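Local coordinates for protein ATP:cob(I)alamin adenosyltransferase, putative (Burkholderia thailandensis, PDB 2ZHZ) that probably transfers the adenosyl group of ATP to the cobalt of cobalamin, forming adenosylcobalamin with release of triphosphate, and works as a homotrimer, at residues Asp38-Glu52 with Arg116-Cys128. Sequence-based numbering, arbitrary orientation.
Sequences DVDELNSQIGVLLAE and RGAALAHVCRTVC
Gln45 lies over Val123, Cys124 and Val127, and its CB, CG and amide meet Cys124, Val127 and Val123 in turn. CB rests 3.8 Å from Cys124 SG. CG, set beside the backbone N, faces Val127 CG2 at 4.2 Å. A bend at chi2 (-67°) brings the amide to Val123, where CD stands 3.9 Å from CG1; OE1 and NE2 reach the same methyl, so the amide meets this helix through a hydrocarbon group. Cys124 answers from the facing side: its SG enters the hole formed by Leu42, Gln45, Ile46 and Leu49, 3.5 Å from Gln45 O. Val127 fills the next hole, among Asp38, Glu41, Leu42 and Gln45, with CG1 3.7 Å from Leu42 CA. In return Leu49 is a knob among Gly117, Leu120, Ala121 and Cys124, its branches parted: CD1 turns to Gly117 O and CD2 to Ala121.

These interlocked knobs join the antiparallel helical segments 38-50 and 116-128, whose axes run at 173° and come within 9.0 Å, in the helical bundle of a PduO-type adenosyltransferase; helix 56-77 packs against Ile46 and Leu49, and helix 147-169 against Ala118, His122 and Arg125. No direct hydrogen bond links the two segments; between them the contact is made by van der Waals packing and, at Glu52, through a water.

Toward Arg116 the character changes. Leu120 CD1 touches Glu52 CG at 3.6 Å, while the Glu52 side chain runs across that of Arg116, with the carboxylate turned 82° from the guanidinium plane. A water bridges them, donating to Glu52 OE1 and accepting from Arg116 NH1 (2.7 Å). Glu52 OE2 instead forms a salt bridge with Arg116 of the second subunit, and Arg116 NH2 bonds to Ala51 O of the third, tying this end of the helix pair into the trimer.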
# COMPACT_ATOMS: atom_id res chain seq x y z
N ASP B 38 8.48 -2.58 2.94
CA ASP B 38 7.94 -1.36 2.34
C ASP B 38 8.62 -1.06 1.01
O ASP B 38 7.98 -0.56 0.09
CB ASP B 38 8.09 -0.17 3.27
CG ASP B 38 7.11 -0.20 4.43
OD1 ASP B 38 6.06 -0.87 4.32
OD2 ASP B 38 7.39 0.46 5.46
N VAL B 39 9.91 -1.36 0.90
CA VAL B 39 10.63 -1.13 -0.35
C VAL B 39 10.07 -2.08 -1.41
O VAL B 39 9.88 -1.68 -2.57
CB VAL B 39 12.15 -1.37 -0.17
CG1 VAL B 39 12.87 -1.36 -1.53
CG2 VAL B 39 12.73 -0.28 0.72
N ASP B 40 9.80 -3.31 -1.01
CA ASP B 40 9.25 -4.34 -1.90
C ASP B 40 7.84 -3.91 -2.34
O ASP B 40 7.48 -4.03 -3.51
CB ASP B 40 9.19 -5.68 -1.14
CG ASP B 40 8.84 -6.86 -2.03
OD1 ASP B 40 8.49 -7.93 -1.47
OD2 ASP B 40 8.93 -6.76 -3.27
N GLU B 41 7.05 -3.41 -1.39
CA GLU B 41 5.70 -2.97 -1.71
C GLU B 41 5.75 -1.81 -2.70
O GLU B 41 4.94 -1.73 -3.64
CB GLU B 41 4.96 -2.54 -0.44
CG GLU B 41 3.45 -2.37 -0.64
CD GLU B 41 2.71 -2.01 0.63
OE1 GLU B 41 3.20 -2.34 1.73
OE2 GLU B 41 1.62 -1.40 0.54
N LEU B 42 6.69 -0.90 -2.50
CA LEU B 42 6.86 0.23 -3.41
C LEU B 42 7.22 -0.28 -4.80
O LEU B 42 6.65 0.15 -5.80
CB LEU B 42 7.97 1.16 -2.93
CG LEU B 42 8.47 2.19 -3.97
CD1 LEU B 42 7.32 3.13 -4.36
CD2 LEU B 42 9.63 2.98 -3.38
N ASN B 43 8.17 -1.21 -4.86
CA ASN B 43 8.59 -1.75 -6.15
C ASN B 43 7.41 -2.41 -6.86
O ASN B 43 7.29 -2.33 -8.09
CB ASN B 43 9.73 -2.74 -5.96
CG ASN B 43 10.61 -2.86 -7.20
OD1 ASN B 43 10.53 -2.03 -8.10
ND2 ASN B 43 11.46 -3.87 -7.23
N SER B 44 6.53 -3.04 -6.10
CA SER B 44 5.37 -3.70 -6.67
C SER B 44 4.36 -2.71 -7.23
O SER B 44 3.77 -2.95 -8.28
CB SER B 44 4.70 -4.60 -5.63
OG SER B 44 5.57 -5.67 -5.29
N GLN B 45 4.16 -1.59 -6.53
CA GLN B 45 3.23 -0.57 -7.02
C GLN B 45 3.78 0.01 -8.33
O GLN B 45 3.02 0.34 -9.24
CB GLN B 45 3.03 0.53 -5.98
CG GLN B 45 2.08 0.16 -4.84
CD GLN B 45 0.63 -0.01 -5.31
OE1 GLN B 45 0.30 0.28 -6.45
NE2 GLN B 45 -0.23 -0.47 -4.41
N ILE B 46 5.10 0.15 -8.42
CA ILE B 46 5.71 0.67 -9.63
C ILE B 46 5.46 -0.34 -10.76
O ILE B 46 5.30 0.04 -11.92
CB ILE B 46 7.23 0.91 -9.44
CG1 ILE B 46 7.42 2.14 -8.55
CG2 ILE B 46 7.91 1.11 -10.80
CD1 ILE B 46 8.86 2.41 -8.17
N GLY B 47 5.41 -1.62 -10.40
CA GLY B 47 5.14 -2.65 -11.39
C GLY B 47 3.73 -2.49 -11.94
O GLY B 47 3.48 -2.78 -13.12
N VAL B 48 2.81 -2.05 -11.10
CA VAL B 48 1.43 -1.84 -11.53
C VAL B 48 1.37 -0.66 -12.48
O VAL B 48 0.65 -0.69 -13.49
CB VAL B 48 0.51 -1.58 -10.32
CG1 VAL B 48 -0.88 -1.16 -10.79
CG2 VAL B 48 0.41 -2.84 -9.47
N LEU B 49 2.14 0.38 -12.17
CA LEU B 49 2.19 1.57 -13.02
C LEU B 49 2.81 1.20 -14.38
O LEU B 49 2.37 1.68 -15.43
CB LEU B 49 3.03 2.66 -12.35
CG LEU B 49 3.34 3.91 -13.19
CD1 LEU B 49 2.05 4.51 -13.75
CD2 LEU B 49 4.09 4.91 -12.32
N LEU B 50 3.83 0.35 -14.36
CA LEU B 50 4.49 -0.08 -15.59
C LEU B 50 3.57 -0.90 -16.49
O LEU B 50 3.86 -1.09 -17.67
CB LEU B 50 5.76 -0.87 -15.27
CG LEU B 50 6.98 -0.02 -14.90
CD1 LEU B 50 8.05 -0.89 -14.26
CD2 LEU B 50 7.53 0.66 -16.15
N ALA B 51 2.46 -1.38 -15.94
CA ALA B 51 1.51 -2.18 -16.71
C ALA B 51 0.54 -1.28 -17.48
O ALA B 51 -0.31 -1.76 -18.24
CB ALA B 51 0.74 -3.11 -15.78
N GLU B 52 0.67 0.03 -17.29
CA GLU B 52 -0.17 1.01 -17.96
C GLU B 52 0.57 1.55 -19.18
O GLU B 52 1.77 1.35 -19.32
CB GLU B 52 -0.46 2.19 -17.03
CG GLU B 52 -1.30 1.88 -15.81
CD GLU B 52 -2.76 1.64 -16.16
OE1 GLU B 52 -3.35 2.51 -16.83
OE2 GLU B 52 -3.30 0.59 -15.76
N ARG B 116 -5.24 7.89 -15.16
CA ARG B 116 -4.98 6.69 -14.36
C ARG B 116 -3.50 6.49 -14.05
O ARG B 116 -3.14 6.11 -12.94
CB ARG B 116 -5.54 5.45 -15.05
CG ARG B 116 -5.39 4.16 -14.23
CD ARG B 116 -6.24 3.06 -14.85
NE ARG B 116 -7.66 3.41 -14.82
CZ ARG B 116 -8.55 3.02 -15.73
NH1 ARG B 116 -8.17 2.25 -16.75
NH2 ARG B 116 -9.82 3.39 -15.62
N GLY B 117 -2.64 6.74 -15.04
CA GLY B 117 -1.22 6.58 -14.82
C GLY B 117 -0.67 7.56 -13.80
O GLY B 117 0.13 7.19 -12.94
N ALA B 118 -1.09 8.82 -13.90
CA ALA B 118 -0.64 9.84 -12.96
C ALA B 118 -1.13 9.53 -11.56
O ALA B 118 -0.43 9.77 -10.57
CB ALA B 118 -1.14 11.21 -13.40
N ALA B 119 -2.35 9.01 -11.47
CA ALA B 119 -2.93 8.65 -10.17
C ALA B 119 -2.12 7.53 -9.54
O ALA B 119 -1.84 7.55 -8.34
CB ALA B 119 -4.38 8.22 -10.35
N LEU B 120 -1.75 6.54 -10.34
CA LEU B 120 -0.97 5.42 -9.84
C LEU B 120 0.41 5.91 -9.41
O LEU B 120 0.96 5.45 -8.41
CB LEU B 120 -0.84 4.34 -10.91
CG LEU B 120 -2.13 3.54 -11.18
CD1 LEU B 120 -1.96 2.64 -12.40
CD2 LEU B 120 -2.47 2.72 -9.93
N ALA B 121 0.97 6.86 -10.15
CA ALA B 121 2.28 7.41 -9.82
C ALA B 121 2.21 8.06 -8.44
O ALA B 121 3.18 8.01 -7.67
CB ALA B 121 2.71 8.44 -10.87
N HIS B 122 1.08 8.68 -8.12
CA HIS B 122 0.91 9.33 -6.82
C HIS B 122 0.82 8.28 -5.71
O HIS B 122 1.26 8.52 -4.59
CB HIS B 122 -0.32 10.23 -6.82
CG HIS B 122 -0.05 11.60 -7.36
ND1 HIS B 122 0.74 12.52 -6.69
CD2 HIS B 122 -0.42 12.20 -8.52
CE1 HIS B 122 0.84 13.62 -7.42
NE2 HIS B 122 0.14 13.45 -8.53
N VAL B 123 0.23 7.13 -6.02
CA VAL B 123 0.16 6.06 -5.02
C VAL B 123 1.60 5.60 -4.79
O VAL B 123 2.01 5.39 -3.65
CB VAL B 123 -0.71 4.88 -5.52
CG1 VAL B 123 -0.46 3.64 -4.64
CG2 VAL B 123 -2.20 5.26 -5.45
N CYS B 124 2.36 5.44 -5.87
CA CYS B 124 3.76 5.03 -5.75
C CYS B 124 4.51 6.03 -4.88
O CYS B 124 5.30 5.66 -4.02
CB CYS B 124 4.43 4.93 -7.13
SG CYS B 124 3.83 3.57 -8.16
N ARG B 125 4.25 7.32 -5.12
CA ARG B 125 4.88 8.39 -4.36
C ARG B 125 4.63 8.24 -2.86
O ARG B 125 5.56 8.30 -2.06
CB ARG B 125 4.35 9.75 -4.85
CG ARG B 125 4.82 10.96 -4.04
CD ARG B 125 4.15 12.23 -4.56
NE ARG B 125 2.69 12.16 -4.41
CZ ARG B 125 2.05 12.37 -3.27
NH1 ARG B 125 2.72 12.66 -2.17
NH2 ARG B 125 0.73 12.26 -3.23
N THR B 126 3.37 8.02 -2.48
CA THR B 126 3.04 7.87 -1.06
C THR B 126 3.59 6.58 -0.45
O THR B 126 3.97 6.57 0.72
CB THR B 126 1.52 7.95 -0.81
OG1 THR B 126 0.85 6.89 -1.52
CG2 THR B 126 0.98 9.29 -1.28
N VAL B 127 3.63 5.50 -1.22
CA VAL B 127 4.18 4.26 -0.67
C VAL B 127 5.69 4.45 -0.54
O VAL B 127 6.32 3.92 0.38
CB VAL B 127 3.86 3.05 -1.57
CG1 VAL B 127 4.54 1.79 -1.02
CG2 VAL B 127 2.34 2.84 -1.65
N CYS B 128 6.27 5.22 -1.45
CA CYS B 128 7.71 5.48 -1.39
C CYS B 128 8.04 6.25 -0.12
O CYS B 128 9.02 5.96 0.57
CB CYS B 128 8.17 6.29 -2.61
SG CYS B 128 9.94 6.69 -2.61
O HOH W 1 -5.76 2.43 -17.92